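Local atomic coordinates of luciferase-like monooxygenase (Streptomyces bottropensis, PDB entry 4US5), a protein that probably acts as a monooxygenase of the bacterial luciferase-like kind, using molecular oxygen to oxidise a substrate. Residues 227-232 with 292-297; 36-41 with 328-333; 82-87 with 110-115; 139-144 with 184-189. One frame throughout, in Å; residues are numbered along the deposited sequence.

Contact 1. Residues 227-232 with 292-297; sequences VCCAET and DRVRDQ
Two first torsions put Cys-229 and Val-294 together: the thiol of Cys-229 lies opposite its own backbone N and beside its carbonyl carbon (chi1 -178°), while chi1 of -47° places CG1 of Val-294 beside its N and wedges CG2 between N and carbonyl carbon. From that wedged branch comes the closest approach of the contact, SG of Cys-229 to CG2 of Val-294 at 3.9 Å, an apolar meeting of sulfur and methyl. Val-227, two residues back and on the same side of the strand, adds a looser touch, its CG1 standing 4.4 Å from CB of Val-294. The other methyl, CG1 of Val-294, comes to 4.4 Å from the carbonyl O of Cys-228. One helix residue thus meets three consecutive strand residues, and no hydrogen bond joins the segments. The strand and helix axes, 9.1 Å apart at closest, run roughly antiparallel, at 150°.

Farther round the helix, NE and NH2 of Arg-295 both donate to OD1 of Asp-296, a side-on salt bridge that takes no part in the contact with the strand.

Strand 221-229 is held in the sheet by backbone bonds from Val-227 to Val-313 and from Cys-228 to Val-287 and Gly-289. Helix 319-332 closes another flank of the contact, with Leu-328 on Cys-229 and Leu-329 on both valines, while Cys-228 turns its side chain to Val-239 and Tyr-240 of helix 233-251.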
loop_
_atom_site.group_PDB
_atom_site.type_symbol
_atom_site.label_atom_id
_atom_site.label_comp_id
_atom_site.label_asym_id
_atom_site.label_seq_id
_atom_site.Cartn_x
_atom_site.Cartn_y
_atom_site.Cartn_z
ATOM N N VAL B 227 26.297 5.977 4.531
ATOM C CA VAL B 227 27.369 5.577 5.407
ATOM C C VAL B 227 27.739 4.142 5.119
ATOM O O VAL B 227 26.866 3.290 4.932
ATOM C CB VAL B 227 26.970 5.685 6.884
ATOM C CG1 VAL B 227 28.120 5.294 7.803
ATOM C CG2 VAL B 227 26.456 7.077 7.198
ATOM N N CYS B 228 29.039 3.887 5.080
ATOM C CA CYS B 228 29.571 2.548 4.952
ATOM C C CYS B 228 30.570 2.324 6.085
ATOM O O CYS B 228 31.714 2.809 6.040
ATOM C CB CYS B 228 30.242 2.416 3.581
ATOM S SG CYS B 228 30.885 0.783 3.234
ATOM N N CYS B 229 30.102 1.667 7.149
ATOM C CA CYS B 229 30.870 1.492 8.376
ATOM C C CYS B 229 31.248 0.008 8.574
ATOM O O CYS B 229 30.447 -0.904 8.307
ATOM C CB CYS B 229 30.086 2.011 9.564
ATOM S SG CYS B 229 30.957 1.886 11.138
ATOM N N ALA B 230 32.489 -0.240 8.980
ATOM C CA ALA B 230 32.936 -1.596 9.328
ATOM C C ALA B 230 33.940 -1.452 10.461
ATOM O O ALA B 230 34.257 -0.343 10.854
ATOM C CB ALA B 230 33.575 -2.277 8.163
ATOM N N GLU B 231 34.366 -2.578 11.022
ATOM C CA GLU B 231 35.139 -2.537 12.264
ATOM C C GLU B 231 36.435 -1.750 12.093
ATOM O O GLU B 231 36.874 -1.122 13.017
ATOM C CB GLU B 231 35.395 -3.943 12.778
ATOM C CG GLU B 231 35.942 -3.973 14.202
ATOM C CD GLU B 231 34.892 -3.603 15.270
ATOM O OE1 GLU B 231 34.014 -4.467 15.539
ATOM O OE2 GLU B 231 34.945 -2.468 15.851
ATOM N N THR B 232 37.024 -1.810 10.907
ATOM C CA THR B 232 38.318 -1.123 10.626
ATOM C C THR B 232 38.170 -0.341 9.338
ATOM O O THR B 232 37.298 -0.659 8.523
ATOM C CB THR B 232 39.467 -2.148 10.421
ATOM O OG1 THR B 232 39.167 -2.980 9.303
ATOM C CG2 THR B 232 39.687 -3.011 11.662
ATOM N N ASP B 292 34.733 4.895 14.902
ATOM C CA ASP B 292 35.215 6.194 15.403
ATOM C C ASP B 292 35.310 7.215 14.293
ATOM O O ASP B 292 34.921 8.355 14.472
ATOM C CB ASP B 292 36.586 6.054 16.082
ATOM C CG ASP B 292 36.495 5.467 17.470
ATOM O OD1 ASP B 292 35.357 5.232 17.975
ATOM O OD2 ASP B 292 37.572 5.171 18.034
ATOM N N ARG B 293 35.827 6.825 13.148
ATOM C CA ARG B 293 36.023 7.784 12.049
ATOM C C ARG B 293 34.671 8.298 11.541
ATOM O O ARG B 293 34.488 9.501 11.374
ATOM C CB ARG B 293 36.810 7.179 10.883
ATOM C CG ARG B 293 37.010 8.166 9.734
ATOM C CD ARG B 293 37.582 7.563 8.458
ATOM N NE ARG B 293 38.887 6.992 8.698
ATOM C CZ ARG B 293 40.010 7.700 8.834
ATOM N NH1 ARG B 293 39.997 9.035 8.749
ATOM N NH2 ARG B 293 41.162 7.066 9.062
ATOM N N VAL B 294 33.739 7.379 11.294
ATOM C CA VAL B 294 32.429 7.801 10.784
ATOM C C VAL B 294 31.687 8.607 11.846
ATOM O O VAL B 294 31.087 9.601 11.525
ATOM C CB VAL B 294 31.572 6.664 10.146
ATOM C CG1 VAL B 294 32.419 5.841 9.181
ATOM C CG2 VAL B 294 30.989 5.778 11.201
ATOM N N ARG B 295 31.804 8.226 13.121
ATOM C CA ARG B 295 31.130 8.957 14.205
ATOM C C ARG B 295 31.613 10.408 14.227
ATOM O O ARG B 295 30.817 11.359 14.242
ATOM C CB ARG B 295 31.405 8.282 15.557
ATOM C CG ARG B 295 30.827 9.030 16.752
ATOM C CD ARG B 295 31.542 8.638 18.053
ATOM N NE ARG B 295 32.944 9.036 18.015
ATOM C CZ ARG B 295 33.920 8.526 18.759
ATOM N NH1 ARG B 295 33.685 7.555 19.633
ATOM N NH2 ARG B 295 35.158 8.991 18.624
ATOM N N ASP B 296 32.929 10.571 14.159
ATOM C CA ASP B 296 33.509 11.928 14.240
ATOM C C ASP B 296 33.102 12.769 13.037
ATOM O O ASP B 296 32.721 13.939 13.181
ATOM C CB ASP B 296 35.034 11.844 14.349
ATOM C CG ASP B 296 35.506 11.290 15.683
ATOM O OD1 ASP B 296 34.691 11.157 16.631
ATOM O OD2 ASP B 296 36.697 10.963 15.786
ATOM N N GLN B 297 33.184 12.192 11.842
ATOM C CA GLN B 297 32.823 12.911 10.628
ATOM C C GLN B 297 31.351 13.315 10.659
ATOM O O GLN B 297 30.979 14.454 10.343
ATOM C CB GLN B 297 33.115 12.045 9.397
ATOM C CG GLN B 297 32.752 12.672 8.070
ATOM C CD GLN B 297 33.633 13.887 7.722
ATOM O OE1 GLN B 297 34.732 13.732 7.210
ATOM N NE2 GLN B 297 33.143 15.092 8.015
#

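Contact 2. Residues 36-41 with 328-333; sequences DRLGYE and LLAEAF
Tyr-40 reaches across from the loop after helix 21-38 to Leu-329 and Ala-330 on the last turns of helix 319-332. Its CB does not itself aim at that helix; chi1 of -75° sets CG opposite the carbonyl carbon and beside the backbone N, and from there the ring carries the side chain over. Partway along, CE1 passes CB of Ala-330 at 4.0 Å, with the methyl placed obliquely to the ring. At the far end, OH stands 3.7 Å from CB of Leu-329, whose side chain crosses the tyrosine at about a right angle. The hydroxyl also comes within 3.8 Å of the backbone N of Ala-330, but its hydrogen bond is made elsewhere, to the carbonyl O of Tyr-326 on the same helix. A buried polar tip is thereby satisfied while the rest of the ring packs against carbon.

The methyl of Ala-330 has a second neighbour in Leu-38, whose CD1 approaches CB of Ala-330 to 4.0 Å, with CB of Leu-38 at 4.1 Å from the same methyl. The methyl thus touches an aliphatic and an aromatic side chain at once, and the two backbones come close, with CA of Leu-38 and CA of Ala-330 6.5 Å apart. Between Leu-38 and Tyr-40, Gly-39 ends the helix in a Schellman motif with phi of 99°, turning the chain toward strand 42-45. The first long helix thus packs against the last one, as expected where the outer ring of helices closes in a TIM barrel, the fold of this family.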
loop_
_atom_site.group_PDB
_atom_site.type_symbol
_atom_site.label_atom_id
_atom_site.label_comp_id
_atom_site.label_asym_id
_atom_site.label_seq_id
_atom_site.Cartn_x
_atom_site.Cartn_y
_atom_site.Cartn_z
ATOM N N ASP B 36 14.680 -1.311 14.685
ATOM C CA ASP B 36 13.722 -1.180 15.762
ATOM C C ASP B 36 14.384 -1.583 17.097
ATOM O O ASP B 36 14.346 -0.804 18.076
ATOM C CB ASP B 36 12.500 -2.076 15.456
ATOM C CG ASP B 36 11.338 -1.895 16.419
ATOM O OD1 ASP B 36 11.050 -0.789 16.860
ATOM O OD2 ASP B 36 10.636 -2.910 16.647
ATOM N N ARG B 37 14.979 -2.750 17.131
ATOM C CA ARG B 37 15.623 -3.277 18.368
ATOM C C ARG B 37 16.759 -2.382 18.846
ATOM O O ARG B 37 16.938 -2.215 20.036
ATOM C CB ARG B 37 16.169 -4.675 18.125
ATOM C CG ARG B 37 15.023 -5.686 18.036
ATOM C CD ARG B 37 15.472 -7.120 18.032
ATOM N NE ARG B 37 16.612 -7.359 17.121
ATOM C CZ ARG B 37 16.489 -7.701 15.823
ATOM N NH1 ARG B 37 15.290 -7.859 15.258
ATOM N NH2 ARG B 37 17.573 -7.919 15.090
ATOM N N LEU B 38 17.525 -1.828 17.917
ATOM C CA LEU B 38 18.716 -1.040 18.273
ATOM C C LEU B 38 18.444 0.384 18.718
ATOM O O LEU B 38 19.332 1.022 19.270
ATOM C CB LEU B 38 19.701 -1.017 17.107
ATOM C CG LEU B 38 20.405 -2.328 16.804
ATOM C CD1 LEU B 38 21.255 -2.165 15.557
ATOM C CD2 LEU B 38 21.259 -2.790 17.979
ATOM N N GLY B 39 17.263 0.893 18.470
ATOM C CA GLY B 39 16.874 2.228 18.893
ATOM C C GLY B 39 16.968 3.307 17.843
ATOM O O GLY B 39 17.045 4.483 18.164
ATOM N N TYR B 40 16.960 2.927 16.561
ATOM C CA TYR B 40 16.798 3.947 15.511
ATOM C C TYR B 40 15.436 4.633 15.648
ATOM O O TYR B 40 14.450 4.017 16.087
ATOM C CB TYR B 40 17.006 3.314 14.113
ATOM C CG TYR B 40 18.455 3.007 13.764
ATOM C CD1 TYR B 40 19.122 1.945 14.320
ATOM C CD2 TYR B 40 19.124 3.756 12.791
ATOM C CE1 TYR B 40 20.448 1.668 13.977
ATOM C CE2 TYR B 40 20.437 3.501 12.435
ATOM C CZ TYR B 40 21.105 2.469 13.030
ATOM O OH TYR B 40 22.397 2.193 12.709
ATOM N N GLU B 41 15.364 5.898 15.272
ATOM C CA GLU B 41 14.153 6.708 15.444
ATOM C C GLU B 41 13.049 6.387 14.446
ATOM O O GLU B 41 11.885 6.260 14.832
ATOM C CB GLU B 41 14.442 8.211 15.327
ATOM C CG GLU B 41 15.457 8.724 16.292
ATOM C CD GLU B 41 15.045 8.595 17.740
ATOM O OE1 GLU B 41 13.819 8.768 18.039
ATOM O OE2 GLU B 41 15.948 8.237 18.537
ATOM N N LEU B 328 27.143 -1.337 14.130
ATOM C CA LEU B 328 28.327 -0.564 14.579
ATOM C C LEU B 328 27.994 0.900 14.762
ATOM O O LEU B 328 28.425 1.538 15.738
ATOM C CB LEU B 328 29.475 -0.719 13.591
ATOM C CG LEU B 328 30.125 -2.075 13.490
ATOM C CD1 LEU B 328 31.044 -2.109 12.287
ATOM C CD2 LEU B 328 30.879 -2.448 14.784
ATOM N N LEU B 329 27.138 1.443 13.883
ATOM C CA LEU B 329 26.698 2.822 14.031
ATOM C C LEU B 329 25.854 3.065 15.296
ATOM O O LEU B 329 26.014 4.080 15.972
ATOM C CB LEU B 329 25.896 3.291 12.792
ATOM C CG LEU B 329 26.672 3.596 11.539
ATOM C CD1 LEU B 329 25.715 3.755 10.341
ATOM C CD2 LEU B 329 27.493 4.857 11.759
ATOM N N ALA B 330 24.926 2.165 15.581
ATOM C CA ALA B 330 24.129 2.284 16.763
ATOM C C ALA B 330 25.032 2.349 18.011
ATOM O O ALA B 330 24.751 3.106 18.943
ATOM C CB ALA B 330 23.173 1.114 16.890
ATOM N N GLU B 331 26.031 1.498 18.047
ATOM C CA GLU B 331 26.988 1.439 19.199
ATOM C C GLU B 331 27.821 2.747 19.243
ATOM O O GLU B 331 27.929 3.392 20.274
ATOM C CB GLU B 331 27.901 0.228 19.032
ATOM C CG GLU B 331 28.941 0.029 20.140
ATOM C CD GLU B 331 29.931 -1.123 19.848
ATOM O OE1 GLU B 331 30.104 -1.535 18.668
ATOM O OE2 GLU B 331 30.560 -1.606 20.816
ATOM N N ALA B 332 28.291 3.191 18.091
ATOM C CA ALA B 332 29.073 4.435 18.048
ATOM C C ALA B 332 28.296 5.664 18.493
ATOM O O ALA B 332 28.858 6.568 19.119
ATOM C CB ALA B 332 29.639 4.643 16.655
ATOM N N PHE B 333 26.999 5.717 18.194
ATOM C CA PHE B 333 26.153 6.828 18.608
ATOM C C PHE B 333 25.392 6.576 19.920
ATOM O O PHE B 333 24.518 7.354 20.286
ATOM C CB PHE B 333 25.210 7.209 17.460
ATOM C CG PHE B 333 25.898 7.953 16.371
ATOM C CD1 PHE B 333 26.628 7.273 15.396
ATOM C CD2 PHE B 333 25.942 9.327 16.396
ATOM C CE1 PHE B 333 27.291 7.963 14.416
ATOM C CE2 PHE B 333 26.624 10.010 15.417
ATOM C CZ PHE B 333 27.306 9.326 14.447
#

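Contact 3. Residues 82-87 with 110-115; sequences LSLYSP and GRANRV. With NA (sodium ion), chain N.
Carbon packing, a bridging water and a sodium ion together join Ser-83 and Leu-84 to Gly-110 and Ala-112. The carbon contacts are loose. CB of Ser-83 makes a carbon-carbon contact with CB of Ala-112 at 4.2 Å, and the apolar pair is Leu-84 with Ala-112, CD2 of the leucine reaching the same methyl at 4.4 Å. Phe-120 of helix 117-124 packs on both Leu-84 and Ala-112 and extends this apolar patch.

Hydrogen bonding between the segments runs through water. OG of Ser-83 is set beside its own backbone N by chi1 of -64°, and it meets water 1 at 2.6 Å; the water in turn accepts from the backbone N of Ala-112 at 3.1 Å. One ordered molecule therefore spans a gap that the two chains leave unbridged by any direct hydrogen bond.

Ionic contact comes from the sodium, bound by the carbonyl O of Gly-110 at 2.7 Å. OG of Ser-83 is farther from the ion, at 3.1 Å. Carbon is also close, since CB of Ala-112 lies 3.5 Å from the sodium.

Both loops follow parallel strands, 74-81 and 105-110, at the carboxyl end of the barrel, and the first continues into the dimer interface, where OG of Ser-86 bonds to Ala-122 O of the second subunit. The chemistry is thus mixed: the loops are joined by carbon packing and by a water bridge, with the ion beside them on a backbone oxygen.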
loop_
_atom_site.group_PDB
_atom_site.type_symbol
_atom_site.label_atom_id
_atom_site.label_comp_id
_atom_site.label_asym_id
_atom_site.label_seq_id
_atom_site.Cartn_x
_atom_site.Cartn_y
_atom_site.Cartn_z
ATOM N N LEU B 82 4.991 12.897 -4.834
ATOM C CA LEU B 82 3.645 13.431 -4.788
ATOM C C LEU B 82 3.210 14.042 -6.125
ATOM O O LEU B 82 2.018 14.070 -6.422
ATOM C CB LEU B 82 3.525 14.460 -3.672
ATOM C CG LEU B 82 2.174 15.112 -3.469
ATOM C CD1 LEU B 82 1.072 14.120 -3.191
ATOM C CD2 LEU B 82 2.270 16.136 -2.321
ATOM N N SER B 83 4.172 14.467 -6.942
ATOM C CA SER B 83 3.832 15.034 -8.245
ATOM C C SER B 83 3.164 14.041 -9.148
ATOM O O SER B 83 2.568 14.429 -10.132
ATOM C CB SER B 83 5.060 15.566 -8.961
ATOM O OG SER B 83 5.628 16.640 -8.246
ATOM N N LEU B 84 3.286 12.744 -8.822
ATOM C CA LEU B 84 2.742 11.699 -9.661
ATOM C C LEU B 84 1.321 11.307 -9.301
ATOM O O LEU B 84 0.712 10.533 -10.023
ATOM C CB LEU B 84 3.615 10.424 -9.568
ATOM C CG LEU B 84 5.073 10.532 -9.897
ATOM C CD1 LEU B 84 5.741 9.167 -9.641
ATOM C CD2 LEU B 84 5.265 10.965 -11.340
ATOM N N TYR B 85 0.829 11.770 -8.151
ATOM C CA TYR B 85 -0.380 11.255 -7.576
ATOM C C TYR B 85 -1.377 12.338 -7.198
ATOM O O TYR B 85 -1.004 13.439 -6.888
ATOM C CB TYR B 85 -0.037 10.469 -6.305
ATOM C CG TYR B 85 1.001 9.391 -6.538
ATOM C CD1 TYR B 85 0.732 8.328 -7.398
ATOM C CD2 TYR B 85 2.262 9.491 -5.999
ATOM C CE1 TYR B 85 1.681 7.380 -7.672
ATOM C CE2 TYR B 85 3.216 8.509 -6.213
ATOM C CZ TYR B 85 2.917 7.453 -7.057
ATOM O OH TYR B 85 3.852 6.474 -7.245
ATOM N N SER B 86 -2.646 11.956 -7.137
ATOM C CA SER B 86 -3.653 12.784 -6.479
ATOM C C SER B 86 -3.291 12.950 -5.019
ATOM O O SER B 86 -3.074 11.972 -4.339
ATOM C CB SER B 86 -5.017 12.105 -6.586
ATOM O OG SER B 86 -5.925 12.659 -5.666
ATOM N N PRO B 87 -3.262 14.207 -4.512
ATOM C CA PRO B 87 -3.051 14.379 -3.087
ATOM C C PRO B 87 -4.111 13.717 -2.200
ATOM O O PRO B 87 -3.798 13.312 -1.100
ATOM C CB PRO B 87 -3.036 15.901 -2.914
ATOM C CG PRO B 87 -2.566 16.402 -4.244
ATOM C CD PRO B 87 -3.218 15.499 -5.234
ATOM N N GLY B 110 8.838 13.577 -1.585
ATOM C CA GLY B 110 10.031 13.902 -2.351
ATOM C C GLY B 110 9.730 14.329 -3.776
ATOM O O GLY B 110 8.619 14.124 -4.270
ATOM N N ARG B 111 10.737 14.917 -4.423
ATOM C CA ARG B 111 10.609 15.413 -5.810
ATOM C C ARG B 111 10.703 14.308 -6.849
ATOM O O ARG B 111 11.530 13.418 -6.736
ATOM C CB ARG B 111 11.697 16.433 -6.161
ATOM C CG ARG B 111 11.461 17.844 -5.715
ATOM C CD ARG B 111 11.983 18.840 -6.718
ATOM N NE ARG B 111 11.190 20.053 -6.642
ATOM C CZ ARG B 111 10.044 20.261 -7.298
ATOM N NH1 ARG B 111 9.551 19.363 -8.160
ATOM N NH2 ARG B 111 9.391 21.394 -7.095
ATOM N N ALA B 112 9.941 14.479 -7.946
ATOM C CA ALA B 112 9.925 13.536 -9.050
ATOM C C ALA B 112 10.829 13.991 -10.223
ATOM O O ALA B 112 10.724 13.456 -11.343
ATOM C CB ALA B 112 8.518 13.341 -9.539
ATOM N N ASN B 113 11.731 14.937 -9.948
ATOM C CA ASN B 113 12.619 15.499 -10.971
ATOM C C ASN B 113 13.654 14.520 -11.533
ATOM O O ASN B 113 14.254 14.799 -12.568
ATOM C CB ASN B 113 13.325 16.777 -10.451
ATOM C CG ASN B 113 14.267 16.513 -9.268
ATOM O OD1 ASN B 113 13.975 15.709 -8.386
ATOM N ND2 ASN B 113 15.395 17.204 -9.249
ATOM N N ARG B 114 13.883 13.393 -10.855
ATOM C CA ARG B 114 14.833 12.389 -11.343
ATOM C C ARG B 114 14.140 11.148 -11.931
ATOM O O ARG B 114 14.807 10.225 -12.372
ATOM C CB ARG B 114 15.830 12.015 -10.238
ATOM C CG ARG B 114 16.796 13.149 -9.927
ATOM C CD ARG B 114 17.857 12.811 -8.900
ATOM N NE ARG B 114 17.240 12.315 -7.665
ATOM C CZ ARG B 114 16.773 13.092 -6.678
ATOM N NH1 ARG B 114 16.873 14.422 -6.740
ATOM N NH2 ARG B 114 16.216 12.539 -5.606
ATOM N N VAL B 115 12.802 11.162 -11.983
ATOM C CA VAL B 115 12.037 10.108 -12.690
ATOM C C VAL B 115 12.275 10.270 -14.208
ATOM O O VAL B 115 12.211 11.387 -14.715
ATOM C CB VAL B 115 10.513 10.202 -12.393
ATOM C CG1 VAL B 115 9.744 9.138 -13.157
ATOM C CG2 VAL B 115 10.237 10.078 -10.897
HETATM NA NA NA N . 7.166 14.516 -6.506
HETATM O O HOH W 1 8.180 17.037 -8.192
#

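Contact 4. Residues 139-144 with 184-189; sequences RRLEQL and LGLPYA
The carboxylate of Glu-142 is the flat group of this contact, and CD2 of Leu-184 stands before its two oxygens rather than over its carbon: OE2 lies 3.5 Å and OE1 3.6 Å from that methyl, while CD is farther away at 4.0 Å. The near equality of the two oxygen distances leaves the methyl almost equidistant from them. A bend at chi2 of 83° swings the acid across Leu-184, the two side chains passing at a slant. The charge has a partner as well, a long and weak ion pair from OE2 to NH1 of Arg-145, and NH2 of that arginine bonds to the carbonyl O of Leu-184, so one side chain serves both segments.

Deeper in, the contact is purely aliphatic. CD2 of Leu-141 is the shared atom, 3.8 Å from CD1 of Leu-186, which it meets tip to tip, and 4.0 Å from CD1 of Leu-184. Its torsion explains the reach: with chi1 at -166°, CG of Leu-141 extends opposite the backbone N and sends CD2 toward both leucines. Gly-185, with phi of 68°, ends helix 175-184 in a Schellman motif, and the turn lets Leu-184 and Leu-186 both point at helix 134-147. Leu-168 of strand 167-172 backs Leu-186, and Ile-109 of strand 105-110 backs Leu-141.

No hydrogen bond crosses directly between the segments. Leucine packing therefore carries the inner part, while the outer margin sets an exposed acid against a methyl that offers it no polar partner; its charge is probably balanced largely by solvent, with the weak pair to Arg-145 adding little.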
loop_
_atom_site.group_PDB
_atom_site.type_symbol
_atom_site.label_atom_id
_atom_site.label_comp_id
_atom_site.label_asym_id
_atom_site.label_seq_id
_atom_site.Cartn_x
_atom_site.Cartn_y
_atom_site.Cartn_z
ATOM N N ARG B 139 2.129 23.319 -4.227
ATOM C CA ARG B 139 0.677 23.360 -4.275
ATOM C C ARG B 139 0.029 22.016 -3.878
ATOM O O ARG B 139 -0.945 21.982 -3.130
ATOM C CB ARG B 139 0.210 23.710 -5.676
ATOM C CG ARG B 139 -1.278 24.026 -5.788
ATOM C CD ARG B 139 -1.771 24.078 -7.224
ATOM N NE ARG B 139 -1.178 25.182 -7.999
ATOM C CZ ARG B 139 -1.705 26.413 -8.116
ATOM N NH1 ARG B 139 -2.838 26.738 -7.496
ATOM N NH2 ARG B 139 -1.087 27.333 -8.851
ATOM N N ARG B 140 0.554 20.931 -4.418
ATOM C CA ARG B 140 0.066 19.576 -4.060
ATOM C C ARG B 140 0.261 19.303 -2.587
ATOM O O ARG B 140 -0.582 18.717 -1.925
ATOM C CB ARG B 140 0.812 18.523 -4.862
ATOM C CG ARG B 140 0.361 18.378 -6.271
ATOM C CD ARG B 140 1.336 17.526 -7.076
ATOM N NE ARG B 140 0.893 17.496 -8.443
ATOM C CZ ARG B 140 -0.011 16.672 -8.925
ATOM N NH1 ARG B 140 -0.497 15.692 -8.197
ATOM N NH2 ARG B 140 -0.396 16.805 -10.176
ATOM N N LEU B 141 1.374 19.768 -2.070
ATOM C CA LEU B 141 1.702 19.593 -0.686
ATOM C C LEU B 141 0.707 20.341 0.230
ATOM O O LEU B 141 0.309 19.828 1.273
ATOM C CB LEU B 141 3.151 20.056 -0.475
ATOM C CG LEU B 141 3.914 19.735 0.785
ATOM C CD1 LEU B 141 3.818 18.280 1.181
ATOM C CD2 LEU B 141 5.376 20.129 0.560
ATOM N N GLU B 142 0.290 21.527 -0.183
ATOM C CA GLU B 142 -0.774 22.257 0.522
ATOM C C GLU B 142 -2.098 21.524 0.440
ATOM O O GLU B 142 -2.845 21.463 1.404
ATOM C CB GLU B 142 -1.020 23.665 -0.102
ATOM C CG GLU B 142 -1.225 24.742 0.967
ATOM C CD GLU B 142 0.084 25.247 1.495
ATOM O OE1 GLU B 142 0.617 26.235 0.916
ATOM O OE2 GLU B 142 0.562 24.660 2.497
ATOM N N GLN B 143 -2.416 21.018 -0.742
ATOM C CA GLN B 143 -3.636 20.239 -0.918
ATOM C C GLN B 143 -3.631 19.002 -0.012
ATOM O O GLN B 143 -4.634 18.654 0.598
ATOM C CB GLN B 143 -3.755 19.744 -2.339
ATOM C CG GLN B 143 -4.188 20.723 -3.392
ATOM C CD GLN B 143 -4.435 19.986 -4.695
ATOM O OE1 GLN B 143 -3.494 19.675 -5.423
ATOM N NE2 GLN B 143 -5.690 19.623 -4.954
ATOM N N LEU B 144 -2.493 18.326 0.043
ATOM C CA LEU B 144 -2.342 17.132 0.897
ATOM C C LEU B 144 -2.593 17.504 2.344
ATOM O O LEU B 144 -3.303 16.821 3.049
ATOM C CB LEU B 144 -0.943 16.549 0.713
ATOM C CG LEU B 144 -0.537 15.393 1.607
ATOM C CD1 LEU B 144 -1.542 14.252 1.516
ATOM C CD2 LEU B 144 0.853 14.931 1.190
ATOM N N LEU B 184 6.872 26.714 4.592
ATOM C CA LEU B 184 5.675 25.943 4.933
ATOM C C LEU B 184 5.690 25.415 6.358
ATOM O O LEU B 184 4.715 24.818 6.818
ATOM C CB LEU B 184 5.500 24.779 3.935
ATOM C CG LEU B 184 5.254 25.209 2.492
ATOM C CD1 LEU B 184 5.383 24.024 1.544
ATOM C CD2 LEU B 184 3.892 25.861 2.347
ATOM N N GLY B 185 6.795 25.613 7.052
ATOM C CA GLY B 185 6.926 25.170 8.421
ATOM C C GLY B 185 6.950 23.657 8.534
ATOM O O GLY B 185 6.406 23.098 9.467
ATOM N N LEU B 186 7.610 23.008 7.586
ATOM C CA LEU B 186 7.678 21.551 7.590
ATOM C C LEU B 186 8.985 21.018 8.105
ATOM O O LEU B 186 10.040 21.606 7.837
ATOM C CB LEU B 186 7.479 21.036 6.178
ATOM C CG LEU B 186 6.063 21.165 5.680
ATOM C CD1 LEU B 186 6.033 20.886 4.190
ATOM C CD2 LEU B 186 5.120 20.245 6.435
ATOM N N PRO B 187 8.944 19.840 8.758
ATOM C CA PRO B 187 10.158 19.104 9.014
ATOM C C PRO B 187 10.827 18.786 7.660
ATOM O O PRO B 187 10.136 18.608 6.670
ATOM C CB PRO B 187 9.659 17.830 9.710
ATOM C CG PRO B 187 8.331 18.184 10.278
ATOM C CD PRO B 187 7.755 19.169 9.324
ATOM N N TYR B 188 12.160 18.751 7.641
ATOM C CA TYR B 188 12.904 18.736 6.426
ATOM C C TYR B 188 14.052 17.761 6.510
ATOM O O TYR B 188 14.786 17.779 7.469
ATOM C CB TYR B 188 13.458 20.139 6.156
ATOM C CG TYR B 188 14.239 20.287 4.888
ATOM C CD1 TYR B 188 13.670 20.044 3.673
ATOM C CD2 TYR B 188 15.566 20.750 4.910
ATOM C CE1 TYR B 188 14.382 20.236 2.489
ATOM C CE2 TYR B 188 16.302 20.912 3.740
ATOM C CZ TYR B 188 15.704 20.674 2.534
ATOM O OH TYR B 188 16.393 20.869 1.367
ATOM N N ALA B 189 14.201 16.929 5.479
ATOM C CA ALA B 189 15.321 16.015 5.398
ATOM C C ALA B 189 16.110 16.308 4.136
ATOM O O ALA B 189 15.591 16.207 3.024
ATOM C CB ALA B 189 14.826 14.590 5.397
#

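Overall arrangement
The four contacts fall into two pairs. Contacts 1 and 2 have centres 13 Å apart and touch through helix 319-332, which carries a segment of contact 2: CD1 of Leu-328 packs 3.5 Å from the backbone C of Ala-230. Contacts 3 and 4, likewise 13 Å apart, meet on another side of the chain, where NH1 of Arg-140 lies 2.7 Å from the carbonyl O of Tyr-85. The first three are buried; contact 4 is only partly so. Contacts 1 and 2 are carried by apolar side chains, and contact 4 adds an exposed carboxylate at its margin; contact 3, between loops, brings in water and an ion. Only contacts 3 and 4 border the second subunit, and contact 2 spans the longest sequence separation.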